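Local coordinates for protein methylocystis parvus OBBP MbnE (Methylocystis parvus OBBP, PDB 5ICQ) that serves as a periplasmic binding protein for the copper-chelating natural product methanobactin, probably passing it on to an inner-membrane transporter, at residues S365-S370 with R555-V560; E369-S374 with D549-V554; E316-L321 with Y499-S504. All coordinates share one frame; numbering follows the deposited sequence.

Contact 1 of 3, residues S365-S370 with R555-V560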
ATOM      1  N   SER A 365       8.720   9.788  -8.631  1.00  7.62           N
ATOM      2  CA  SER A 365       9.286   8.449  -8.675  1.00 10.58           C
ATOM      3  C   SER A 365       8.179   7.475  -8.315  1.00  7.00           C
ATOM      4  O   SER A 365       7.210   7.848  -7.645  1.00  8.50           O
ATOM      5  CB  SER A 365      10.474   8.333  -7.699  1.00 12.91           C
ATOM      6  OG  SER A 365      10.785   6.984  -7.398  1.00 10.87           O
ATOM      7  N   PHE A 366       8.313   6.234  -8.784  1.00  8.29           N
ATOM      8  CA  PHE A 366       7.390   5.200  -8.330  1.00  8.98           C
ATOM      9  C   PHE A 366       7.651   4.777  -6.893  1.00 10.80           C
ATOM     10  O   PHE A 366       6.811   4.087  -6.313  1.00 11.03           O
ATOM     11  CB  PHE A 366       7.448   3.982  -9.262  1.00  7.11           C
ATOM     12  CG  PHE A 366       6.742   4.213 -10.559  1.00  6.10           C
ATOM     13  CD1 PHE A 366       7.402   4.791 -11.631  1.00  9.68           C
ATOM     14  CD2 PHE A 366       5.384   3.926 -10.674  1.00  9.37           C
ATOM     15  CE1 PHE A 366       6.719   5.055 -12.829  1.00  9.77           C
ATOM     16  CE2 PHE A 366       4.709   4.168 -11.857  1.00 11.81           C
ATOM     17  CZ  PHE A 366       5.379   4.729 -12.935  1.00 11.26           C
ATOM     18  N   PHE A 367       8.777   5.183  -6.308  1.00 12.24           N
ATOM     19  CA  PHE A 367       9.091   4.913  -4.904  1.00 11.90           C
ATOM     20  C   PHE A 367       9.631   6.203  -4.290  1.00 12.59           C
ATOM     21  O   PHE A 367      10.751   6.266  -3.791  1.00 14.68           O
ATOM     22  CB  PHE A 367      10.080   3.751  -4.780  1.00  7.69           C
ATOM     23  CG  PHE A 367       9.590   2.499  -5.428  1.00 11.86           C
ATOM     24  CD1 PHE A 367       8.800   1.602  -4.722  1.00 11.99           C
ATOM     25  CD2 PHE A 367       9.865   2.244  -6.764  1.00 13.41           C
ATOM     26  CE1 PHE A 367       8.317   0.464  -5.331  1.00 15.19           C
ATOM     27  CE2 PHE A 367       9.387   1.103  -7.378  1.00 11.98           C
ATOM     28  CZ  PHE A 367       8.609   0.215  -6.662  1.00 14.32           C
ATOM     29  N   ASP A 368       8.806   7.249  -4.323  1.00  9.08           N
ATOM     30  CA  ASP A 368       9.297   8.599  -4.080  1.00 10.21           C
ATOM     31  C   ASP A 368       9.620   8.816  -2.602  1.00 11.51           C
ATOM     32  O   ASP A 368       9.064   8.159  -1.715  1.00 12.41           O
ATOM     33  CB  ASP A 368       8.259   9.628  -4.554  1.00  9.59           C
ATOM     34  CG  ASP A 368       8.879  10.955  -4.924  1.00 18.26           C
ATOM     35  OD1 ASP A 368      10.117  11.044  -4.956  1.00 18.34           O
ATOM     36  OD2 ASP A 368       8.125  11.911  -5.201  1.00 13.77           O
ATOM     37  N   GLU A 369      10.535   9.755  -2.351  1.00  9.11           N
ATOM     38  CA  GLU A 369      10.919  10.170  -0.999  1.00 13.14           C
ATOM     39  C   GLU A 369      11.381   8.982  -0.158  1.00 19.10           C
ATOM     40  O   GLU A 369      10.947   8.786   0.979  1.00 18.03           O
ATOM     41  CB  GLU A 369       9.766  10.909  -0.314  1.00 18.50           C
ATOM     42  CG  GLU A 369       9.291  12.132  -1.069  1.00 18.57           C
ATOM     43  CD  GLU A 369       8.543  13.091  -0.163  1.00 31.54           C
ATOM     44  OE1 GLU A 369       7.449  13.548  -0.543  1.00 22.28           O
ATOM     45  OE2 GLU A 369       9.054  13.378   0.943  1.00 34.69           O
ATOM     46  N   SER A 370      12.267   8.171  -0.727  1.00 10.33           N
ATOM     47  CA  SER A 370      12.724   6.995  -0.003  1.00 17.61           C
ATOM     48  C   SER A 370      14.042   6.536  -0.596  1.00 14.95           C
ATOM     49  O   SER A 370      14.482   7.020  -1.645  1.00 13.54           O
ATOM     50  CB  SER A 370      11.682   5.869  -0.035  1.00 18.30           C
ATOM     51  OG  SER A 370      11.875   4.990  -1.129  1.00 18.80           O
ATOM     52  N   ARG A 555      15.930   0.711  -7.622  1.00  7.60           N
ATOM     53  CA  ARG A 555      16.310   1.970  -8.264  1.00 12.39           C
ATOM     54  C   ARG A 555      16.408   1.811  -9.779  1.00 11.30           C
ATOM     55  O   ARG A 555      15.899   2.645 -10.533  1.00 12.06           O
ATOM     56  CB  ARG A 555      17.639   2.484  -7.703  1.00 14.98           C
ATOM     57  CG  ARG A 555      17.526   3.080  -6.317  1.00 16.90           C
ATOM     58  CD  ARG A 555      18.881   3.521  -5.807  1.00 20.98           C
ATOM     59  NE  ARG A 555      18.793   4.007  -4.435  1.00 18.77           N
ATOM     60  CZ  ARG A 555      19.830   4.467  -3.736  1.00 27.45           C
ATOM     61  NH1 ARG A 555      21.038   4.500  -4.283  1.00 24.59           N
ATOM     62  NH2 ARG A 555      19.659   4.881  -2.486  1.00 18.62           N
ATOM     63  N   ALA A 556      17.061   0.745 -10.246  1.00 10.82           N
ATOM     64  CA  ALA A 556      17.132   0.518 -11.691  1.00 11.08           C
ATOM     65  C   ALA A 556      15.744   0.292 -12.278  1.00  9.99           C
ATOM     66  O   ALA A 556      15.431   0.776 -13.372  1.00  9.26           O
ATOM     67  CB  ALA A 556      18.040  -0.673 -12.000  1.00  9.91           C
ATOM     68  N   TYR A 557      14.909  -0.469 -11.575  1.00  8.71           N
ATOM     69  CA  TYR A 557      13.526  -0.680 -11.995  1.00  8.84           C
ATOM     70  C   TYR A 557      12.767   0.645 -12.110  1.00  8.26           C
ATOM     71  O   TYR A 557      12.050   0.886 -13.091  1.00  8.55           O
ATOM     72  CB  TYR A 557      12.874  -1.628 -10.984  1.00  7.48           C
ATOM     73  CG  TYR A 557      11.385  -1.866 -11.111  1.00 10.26           C
ATOM     74  CD1 TYR A 557      10.835  -2.388 -12.270  1.00 12.73           C
ATOM     75  CD2 TYR A 557      10.541  -1.622 -10.040  1.00  6.74           C
ATOM     76  CE1 TYR A 557       9.465  -2.636 -12.361  1.00  7.73           C
ATOM     77  CE2 TYR A 557       9.178  -1.880 -10.116  1.00  9.45           C
ATOM     78  CZ  TYR A 557       8.649  -2.381 -11.285  1.00  9.58           C
ATOM     79  OH  TYR A 557       7.284  -2.630 -11.380  1.00 10.59           O
ATOM     80  N   ASP A 558      12.926   1.521 -11.115  1.00  8.45           N
ATOM     81  CA  ASP A 558      12.317   2.851 -11.152  1.00  8.36           C
ATOM     82  C   ASP A 558      12.719   3.596 -12.422  1.00 12.56           C
ATOM     83  O   ASP A 558      11.869   4.169 -13.114  1.00  8.45           O
ATOM     84  CB  ASP A 558      12.742   3.636  -9.898  1.00  7.77           C
ATOM     85  CG  ASP A 558      11.896   4.895  -9.643  1.00 11.94           C
ATOM     86  OD1 ASP A 558      10.684   4.883  -9.937  1.00  9.87           O
ATOM     87  OD2 ASP A 558      12.450   5.902  -9.121  1.00 12.78           O
ATOM     88  N   ARG A 559      14.018   3.577 -12.752  1.00  7.83           N
ATOM     89  CA  ARG A 559      14.490   4.259 -13.959  1.00  7.87           C
ATOM     90  C   ARG A 559      13.827   3.715 -15.216  1.00 10.79           C
ATOM     91  O   ARG A 559      13.501   4.483 -16.127  1.00  8.45           O
ATOM     92  CB  ARG A 559      16.013   4.140 -14.091  1.00  5.76           C
ATOM     93  CG  ARG A 559      16.747   4.597 -12.832  1.00  8.40           C
ATOM     94  CD  ARG A 559      18.252   4.760 -13.032  1.00  9.49           C
ATOM     95  NE  ARG A 559      18.886   4.794 -11.715  1.00 10.71           N
ATOM     96  CZ  ARG A 559      19.227   5.906 -11.080  1.00 12.82           C
ATOM     97  NH1 ARG A 559      18.967   7.078 -11.656  1.00  9.40           N
ATOM     98  NH2 ARG A 559      19.773   5.845  -9.871  1.00  8.74           N
ATOM     99  N   VAL A 560      13.659   2.393 -15.303  1.00  5.84           N
ATOM    100  CA  VAL A 560      13.039   1.812 -16.496  1.00  6.75           C
ATOM    101  C   VAL A 560      11.571   2.212 -16.591  1.00  7.33           C
ATOM    102  O   VAL A 560      11.084   2.588 -17.663  1.00  6.49           O
ATOM    103  CB  VAL A 560      13.213   0.283 -16.496  1.00  9.55           C
ATOM    104  CG1 VAL A 560      12.417  -0.349 -17.637  1.00 11.42           C
ATOM    105  CG2 VAL A 560      14.705  -0.097 -16.618  1.00  9.04           C
TER
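The carboxylate of D558, reaching out from helix 547-563, grips S365 and F366 of the loop through both of its oxygens, a worked case of one buried acid organising a chain without regular structure. Its OD2 accepts a hydrogen bond from S365 OG at 2.6 Å, approached from above the carboxylate plane, while its OD1 receives F366 N on the syn side at 3.0 Å. S365 OG also accepts from F367 N at 2.9 Å. A chi1 of 162° places the hydroxyl beside its own carbonyl carbon, where it can donate to D558 and accept from F367 N at once. D558 OD1 further lies at the F366 ring edge, near its plane, 3.7 Å from F366 CD1, with carboxylate and ring almost perpendicular. S374 OG adds another bond to OD2. An alanine in place of D558 is likely to leave S365 OG and F366 N without their acceptor and set the loop free to shift from the helix.

Away from this tight polar knot the packing is looser, though buried too: the F367 and Y557 side chains cross at about a right angle, with F367 CE2 4.0 Å from Y557 CD2, and Y557 OH turns to Q509. The S365 hydroxyl, accepting from the nitrogen two residues on, forms an ST turn, here anchored by a helix carboxylate.

Contact 2 of 3, residues E369-S374 with D549-V554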
ATOM      1  N   GLU A 369      10.535   9.755  -2.351  1.00  9.11           N
ATOM      2  CA  GLU A 369      10.919  10.170  -0.999  1.00 13.14           C
ATOM      3  C   GLU A 369      11.381   8.982  -0.158  1.00 19.10           C
ATOM      4  O   GLU A 369      10.947   8.786   0.979  1.00 18.03           O
ATOM      5  CB  GLU A 369       9.766  10.909  -0.314  1.00 18.50           C
ATOM      6  CG  GLU A 369       9.291  12.132  -1.069  1.00 18.57           C
ATOM      7  CD  GLU A 369       8.543  13.091  -0.163  1.00 31.54           C
ATOM      8  OE1 GLU A 369       7.449  13.548  -0.543  1.00 22.28           O
ATOM      9  OE2 GLU A 369       9.054  13.378   0.943  1.00 34.69           O
ATOM     10  N   SER A 370      12.267   8.171  -0.727  1.00 10.33           N
ATOM     11  CA  SER A 370      12.724   6.995  -0.003  1.00 17.61           C
ATOM     12  C   SER A 370      14.042   6.536  -0.596  1.00 14.95           C
ATOM     13  O   SER A 370      14.482   7.020  -1.645  1.00 13.54           O
ATOM     14  CB  SER A 370      11.682   5.869  -0.035  1.00 18.30           C
ATOM     15  OG  SER A 370      11.875   4.990  -1.129  1.00 18.80           O
ATOM     16  N   GLU A 371      14.664   5.581   0.100  1.00 13.76           N
ATOM     17  CA  GLU A 371      15.933   5.036  -0.355  1.00 18.54           C
ATOM     18  C   GLU A 371      15.788   4.264  -1.659  1.00 14.30           C
ATOM     19  O   GLU A 371      16.798   4.017  -2.326  1.00 15.19           O
ATOM     20  CB  GLU A 371      16.518   4.106   0.709  1.00 21.63           C
ATOM     21  CG  GLU A 371      15.935   2.714   0.622  1.00 42.36           C
ATOM     22  CD  GLU A 371      16.216   1.866   1.832  1.00 58.32           C
ATOM     23  OE1 GLU A 371      15.300   1.122   2.238  1.00 68.11           O
ATOM     24  OE2 GLU A 371      17.342   1.935   2.371  1.00 53.89           O
ATOM     25  N   LEU A 372      14.568   3.845  -2.012  1.00 10.41           N
ATOM     26  CA  LEU A 372      14.339   3.082  -3.233  1.00 10.82           C
ATOM     27  C   LEU A 372      14.237   3.957  -4.469  1.00 11.29           C
ATOM     28  O   LEU A 372      14.219   3.424  -5.582  1.00 12.67           O
ATOM     29  CB  LEU A 372      13.055   2.253  -3.114  1.00 11.87           C
ATOM     30  CG  LEU A 372      13.006   1.248  -1.961  1.00 15.22           C
ATOM     31  CD1 LEU A 372      11.644   0.564  -1.937  1.00 15.71           C
ATOM     32  CD2 LEU A 372      14.121   0.219  -2.094  1.00 15.87           C
ATOM     33  N   SER A 373      14.175   5.271  -4.295  1.00 13.36           N
ATOM     34  CA  SER A 373      13.902   6.186  -5.395  1.00 11.16           C
ATOM     35  C   SER A 373      15.127   6.386  -6.279  1.00 13.91           C
ATOM     36  O   SER A 373      16.251   6.509  -5.780  1.00 13.67           O
ATOM     37  CB  SER A 373      13.459   7.536  -4.826  1.00 14.11           C
ATOM     38  OG  SER A 373      13.127   8.416  -5.872  1.00 14.30           O
ATOM     39  N   SER A 374      14.907   6.443  -7.602  1.00  9.87           N
ATOM     40  CA  SER A 374      15.975   6.865  -8.508  1.00 11.50           C
ATOM     41  C   SER A 374      16.113   8.380  -8.597  1.00 14.28           C
ATOM     42  O   SER A 374      17.069   8.860  -9.207  1.00 15.18           O
ATOM     43  CB  SER A 374      15.741   6.309  -9.920  1.00  9.93           C
ATOM     44  OG  SER A 374      14.590   6.887 -10.516  1.00 13.61           O
ATOM     45  N   ASP A 549      21.604  -5.203  -2.636  1.00 16.98           N
ATOM     46  CA  ASP A 549      21.266  -5.597  -3.999  1.00 19.25           C
ATOM     47  C   ASP A 549      19.800  -5.334  -4.311  1.00 18.68           C
ATOM     48  O   ASP A 549      19.460  -5.041  -5.462  1.00 12.44           O
ATOM     49  CB  ASP A 549      21.601  -7.069  -4.220  1.00 21.28           C
ATOM     50  CG  ASP A 549      23.104  -7.320  -4.254  1.00 29.39           C
ATOM     51  OD1 ASP A 549      23.868  -6.333  -4.205  1.00 31.33           O
ATOM     52  OD2 ASP A 549      23.515  -8.497  -4.335  1.00 27.20           O
ATOM     53  N   PHE A 550      18.923  -5.447  -3.309  1.00 14.80           N
ATOM     54  CA  PHE A 550      17.511  -5.123  -3.513  1.00 13.01           C
ATOM     55  C   PHE A 550      17.323  -3.647  -3.833  1.00 13.67           C
ATOM     56  O   PHE A 550      16.619  -3.297  -4.786  1.00 14.05           O
ATOM     57  CB  PHE A 550      16.699  -5.506  -2.277  1.00  8.77           C
ATOM     58  CG  PHE A 550      15.212  -5.258  -2.421  1.00 12.30           C
ATOM     59  CD1 PHE A 550      14.467  -5.959  -3.358  1.00 14.41           C
ATOM     60  CD2 PHE A 550      14.568  -4.346  -1.605  1.00 17.95           C
ATOM     61  CE1 PHE A 550      13.089  -5.751  -3.478  1.00 11.34           C
ATOM     62  CE2 PHE A 550      13.192  -4.134  -1.714  1.00 14.89           C
ATOM     63  CZ  PHE A 550      12.461  -4.835  -2.662  1.00  8.45           C
ATOM     64  N   VAL A 551      17.949  -2.764  -3.052  1.00 13.15           N
ATOM     65  CA  VAL A 551      17.839  -1.332  -3.325  1.00 16.97           C
ATOM     66  C   VAL A 551      18.355  -1.017  -4.724  1.00 20.90           C
ATOM     67  O   VAL A 551      17.722  -0.271  -5.484  1.00 13.43           O
ATOM     68  CB  VAL A 551      18.580  -0.525  -2.242  1.00 20.26           C
ATOM     69  CG1 VAL A 551      18.675   0.944  -2.628  1.00 18.72           C
ATOM     70  CG2 VAL A 551      17.863  -0.677  -0.908  1.00 24.77           C
ATOM     71  N   THR A 552      19.503  -1.599  -5.091  1.00 15.92           N
ATOM     72  CA  THR A 552      20.050  -1.424  -6.434  1.00 13.96           C
ATOM     73  C   THR A 552      19.019  -1.774  -7.500  1.00 13.76           C
ATOM     74  O   THR A 552      18.785  -1.001  -8.442  1.00 11.20           O
ATOM     75  CB  THR A 552      21.304  -2.297  -6.592  1.00 16.07           C
ATOM     76  OG1 THR A 552      22.292  -1.876  -5.646  1.00 15.02           O
ATOM     77  CG2 THR A 552      21.887  -2.169  -7.989  1.00 13.86           C
ATOM     78  N   ALA A 553      18.390  -2.943  -7.365  1.00 11.39           N
ATOM     79  CA  ALA A 553      17.452  -3.401  -8.383  1.00 14.75           C
ATOM     80  C   ALA A 553      16.214  -2.514  -8.450  1.00 13.36           C
ATOM     81  O   ALA A 553      15.697  -2.250  -9.543  1.00  9.73           O
ATOM     82  CB  ALA A 553      17.054  -4.857  -8.116  1.00 15.58           C
ATOM     83  N   VAL A 554      15.702  -2.064  -7.304  1.00 10.67           N
ATOM     84  CA  VAL A 554      14.488  -1.244  -7.338  1.00  7.97           C
ATOM     85  C   VAL A 554      14.781   0.120  -7.950  1.00  8.10           C
ATOM     86  O   VAL A 554      13.962   0.662  -8.702  1.00  9.89           O
ATOM     87  CB  VAL A 554      13.879  -1.110  -5.925  1.00  9.50           C
ATOM     88  CG1 VAL A 554      12.652  -0.209  -5.960  1.00 14.94           C
ATOM     89  CG2 VAL A 554      13.494  -2.480  -5.402  1.00 11.27           C
TER
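L372 and V551 bring the two backbones closest, their CA atoms 5.6 Å apart, where a tight turn of the loop faces the side of helix 547-563. The turn is type I, running from S370 to S373 and closed by S373 N to S370 O at 3.2 Å. S370 OG tightens it further by accepting from L372 N at 3.1 Å, an ST turn at the start of the beta turn. On the helix, the CB of V554 points toward the loop, while V551 and F550 reach it with the ends of their side chains.

L372 gives the largest share of the buried surface. Its CG lies anti to the carbonyl carbon (chi1 -59°), which sends the branched end over the helix. There CD2 comes 4.0 Å from V551 CG2, the two side chains meeting roughly at a right angle, and approaches F550 CE2 obliquely and more distantly, at 4.5 Å. Lower on the same side chain, CB rests 3.8 Å from V554 CG1. The arrangement illustrates how a loop without regular structure can be seated on a helix largely by a leucine within a beta turn, here in a protein of the family 5 extracellular solute-binding group.

V554 has a second duty within the helix, since its CG2 sits over one face of the F550 ring, offset toward the rim. Thus the valine that supports L372 also packs against the phenylalanine; the F550 side chain also touches P505 and L541. V551 works with its other methyl too: CG1 lies 3.6 Å from the carbonyl oxygen of E371, an oxygen that also accepts from R555 NE one turn along the helix. At the partly exposed margin, the extended chain of E371 runs across V551, its CD 4.1 Å from V551 CG2, while Y593 touches it from another loop.

Contact 3 of 3, residues E316-L321 with Y499-S504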
ATOM      1  N   GLU A 316       9.843   6.848   6.740  1.00 12.91           N
ATOM      2  CA  GLU A 316      10.630   6.509   5.566  1.00 17.63           C
ATOM      3  C   GLU A 316       9.861   5.657   4.569  1.00 13.61           C
ATOM      4  O   GLU A 316      10.462   5.138   3.626  1.00 10.52           O
ATOM      5  CB  GLU A 316      11.919   5.813   5.993  1.00 18.63           C
ATOM      6  CG  GLU A 316      12.784   6.715   6.867  1.00 33.03           C
ATOM      7  CD  GLU A 316      13.923   5.978   7.529  1.00 40.11           C
ATOM      8  OE1 GLU A 316      14.797   5.456   6.804  1.00 47.76           O
ATOM      9  OE2 GLU A 316      13.945   5.920   8.776  1.00 40.00           O
ATOM     10  N   ASN A 317       8.558   5.513   4.745  1.00 12.24           N
ATOM     11  CA  ASN A 317       7.760   4.779   3.772  1.00 14.56           C
ATOM     12  C   ASN A 317       7.731   5.537   2.447  1.00 17.86           C
ATOM     13  O   ASN A 317       7.507   6.749   2.443  1.00 12.92           O
ATOM     14  CB  ASN A 317       6.339   4.586   4.286  1.00 13.26           C
ATOM     15  CG  ASN A 317       5.679   3.364   3.697  1.00 13.92           C
ATOM     16  OD1 ASN A 317       6.078   2.240   3.990  1.00 16.19           O
ATOM     17  ND2 ASN A 317       4.671   3.575   2.855  1.00 14.95           N
ATOM     18  N   PRO A 318       7.937   4.868   1.314  1.00 11.09           N
ATOM     19  CA  PRO A 318       7.911   5.579   0.028  1.00 13.49           C
ATOM     20  C   PRO A 318       6.526   6.102  -0.315  1.00 13.47           C
ATOM     21  O   PRO A 318       5.502   5.568   0.120  1.00 12.50           O
ATOM     22  CB  PRO A 318       8.364   4.517  -0.983  1.00 16.02           C
ATOM     23  CG  PRO A 318       8.099   3.210  -0.310  1.00 24.06           C
ATOM     24  CD  PRO A 318       8.325   3.456   1.161  1.00 11.47           C
ATOM     25  N   LYS A 319       6.513   7.151  -1.135  1.00  9.68           N
ATOM     26  CA  LYS A 319       5.309   7.869  -1.525  1.00 10.14           C
ATOM     27  C   LYS A 319       5.043   7.646  -3.008  1.00 12.80           C
ATOM     28  O   LYS A 319       5.919   7.196  -3.757  1.00 13.05           O
ATOM     29  CB  LYS A 319       5.448   9.369  -1.248  1.00 10.61           C
ATOM     30  CG  LYS A 319       5.775   9.716   0.207  1.00 21.17           C
ATOM     31  CD  LYS A 319       4.559   9.492   1.092  1.00 21.33           C
ATOM     32  CE  LYS A 319       4.868   9.807   2.543  1.00 31.79           C
ATOM     33  NZ  LYS A 319       6.032   9.011   3.037  1.00 36.14           N
ATOM     34  N   GLY A 320       3.831   7.993  -3.431  1.00 14.55           N
ATOM     35  CA  GLY A 320       3.429   7.795  -4.816  1.00 12.05           C
ATOM     36  C   GLY A 320       2.913   6.381  -5.027  1.00 15.70           C
ATOM     37  O   GLY A 320       2.855   5.607  -4.075  1.00 12.58           O
ATOM     38  N   LEU A 321       2.515   6.039  -6.252  1.00  9.41           N
ATOM     39  CA  LEU A 321       2.405   6.996  -7.352  1.00  8.26           C
ATOM     40  C   LEU A 321       1.005   6.876  -7.959  1.00  9.09           C
ATOM     41  O   LEU A 321       0.543   5.767  -8.265  1.00 11.57           O
ATOM     42  CB  LEU A 321       3.477   6.747  -8.431  1.00 10.38           C
ATOM     43  CG  LEU A 321       3.434   7.623  -9.710  1.00  9.72           C
ATOM     44  CD1 LEU A 321       4.829   7.771 -10.327  1.00 10.51           C
ATOM     45  CD2 LEU A 321       2.460   7.063 -10.769  1.00  6.92           C
ATOM     46  N   TYR A 499      -0.641   3.352  -8.435  1.00  7.10           N
ATOM     47  CA  TYR A 499       0.420   2.339  -8.291  1.00  5.37           C
ATOM     48  C   TYR A 499       1.066   2.591  -6.927  1.00  9.28           C
ATOM     49  O   TYR A 499       2.113   3.227  -6.853  1.00  9.64           O
ATOM     50  CB  TYR A 499       1.448   2.437  -9.426  1.00 10.17           C
ATOM     51  CG  TYR A 499       0.833   2.258 -10.793  1.00 11.03           C
ATOM     52  CD1 TYR A 499       0.272   3.335 -11.473  1.00 10.31           C
ATOM     53  CD2 TYR A 499       0.776   1.003 -11.383  1.00  8.98           C
ATOM     54  CE1 TYR A 499      -0.316   3.168 -12.722  1.00 10.42           C
ATOM     55  CE2 TYR A 499       0.201   0.828 -12.641  1.00  9.47           C
ATOM     56  CZ  TYR A 499      -0.335   1.917 -13.303  1.00 10.45           C
ATOM     57  OH  TYR A 499      -0.922   1.756 -14.543  1.00 11.91           O
ATOM     58  N   VAL A 500       0.419   2.126  -5.855  1.00  8.64           N
ATOM     59  CA  VAL A 500       0.846   2.501  -4.505  1.00 11.88           C
ATOM     60  C   VAL A 500       2.235   1.946  -4.220  1.00 11.58           C
ATOM     61  O   VAL A 500       2.474   0.741  -4.358  1.00 12.87           O
ATOM     62  CB  VAL A 500      -0.164   1.998  -3.461  1.00 16.07           C
ATOM     63  CG1 VAL A 500       0.408   2.166  -2.044  1.00 17.12           C
ATOM     64  CG2 VAL A 500      -1.499   2.730  -3.586  1.00 16.87           C
ATOM     65  N   ALA A 501       3.157   2.823  -3.811  1.00 10.73           N
ATOM     66  CA  ALA A 501       4.516   2.399  -3.486  1.00 10.12           C
ATOM     67  C   ALA A 501       4.547   1.627  -2.174  1.00 16.32           C
ATOM     68  O   ALA A 501       3.802   1.913  -1.238  1.00 14.16           O
ATOM     69  CB  ALA A 501       5.463   3.598  -3.364  1.00  7.68           C
ATOM     70  N   SER A 502       5.443   0.655  -2.104  1.00 17.38           N
ATOM     71  CA  SER A 502       5.664  -0.098  -0.884  1.00 23.37           C
ATOM     72  C   SER A 502       7.151  -0.063  -0.572  1.00 17.02           C
ATOM     73  O   SER A 502       7.976   0.137  -1.464  1.00 13.16           O
ATOM     74  CB  SER A 502       5.148  -1.537  -1.037  1.00 30.32           C
ATOM     75  OG  SER A 502       6.106  -2.494  -0.648  1.00 31.00           O
ATOM     76  N   ALA A 503       7.488  -0.219   0.711  1.00 14.42           N
ATOM     77  CA  ALA A 503       8.889  -0.269   1.104  1.00 16.63           C
ATOM     78  C   ALA A 503       9.568  -1.569   0.699  1.00 11.76           C
ATOM     79  O   ALA A 503      10.794  -1.657   0.791  1.00 11.88           O
ATOM     80  CB  ALA A 503       9.022  -0.076   2.621  1.00 20.24           C
ATOM     81  N   SER A 504       8.816  -2.584   0.274  1.00 10.87           N
ATOM     82  CA  SER A 504       9.401  -3.858  -0.147  1.00 15.96           C
ATOM     83  C   SER A 504       8.638  -4.366  -1.358  1.00 11.92           C
ATOM     84  O   SER A 504       7.893  -5.345  -1.272  1.00 12.18           O
ATOM     85  CB  SER A 504       9.374  -4.880   0.996  1.00 16.13           C
ATOM     86  OG  SER A 504      10.218  -5.992   0.701  1.00 14.91           O
TER
HETATM   87  O   HOH W   1       5.537  -0.098   3.011  1.00 26.15           O
HETATM   88  O   HOH W   2       3.030   1.768   1.538  1.00 26.77           O
HETATM   89  O   HOH W   3       3.127   4.578  -0.499  1.00 31.05           O
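Backbone hydrogen bonds join G320 and L321 to Y499 and A501 in an antiparallel ladder. Y499 N donates a hydrogen bond to L321 O at 2.7 Å, nearly in line with the carbonyl bond, and L321 N donates one to Y499 O at 2.9 Å, from well above the carbonyl plane. A501 N reaches G320 O at 2.8 Å; within 316-321, K319 NZ donates to N317 O, also at 2.8 Å. G320 takes backbone angles at which a CB would be jammed against K319 O, and the peptide that follows it is cis. The ladder prolongs the antiparallel pairing of strands 322-326 and 494-498 into the adjoining loops.

Apolar packing centres on P318, which points toward the other loop, CB 3.9 Å from A501 CB and CD equally near A503 CB. L321 and Y499 touch only loosely, and the Y499 ring stacks with W513. P318 CG also makes a close van der Waals contact with a carbonyl oxygen, 3.3 Å from S502 O.

Three waters bridge the segments: one links N317 OD1 to A503 N, another N317 ND2 to A501 O, and a third donates to both P318 O and A501 O. N317 OD1 also accepts from G594 N.

Overall arrangement
The three contacts form one compact cluster: the centres of contacts 1 and 2 lie about 6 Å apart, those of contacts 1 and 3 about 9 Å, and those of contacts 2 and 3 about 11 Å. Along the chain 316-321 comes first, then 365-370 with the overlapping 369-374, then 499-504, and last the two parts of helix 547-563, which contacts 1 and 2 share. Contact 3 therefore interleaves with both. A single loop, 365-374, lies between the helix and the strand-end loops of contact 3; D368 O probably bonds to K319 N, at 2.8 Å. Parts distant in sequence are thus tied, helix to loop to strand ends, into one buried region.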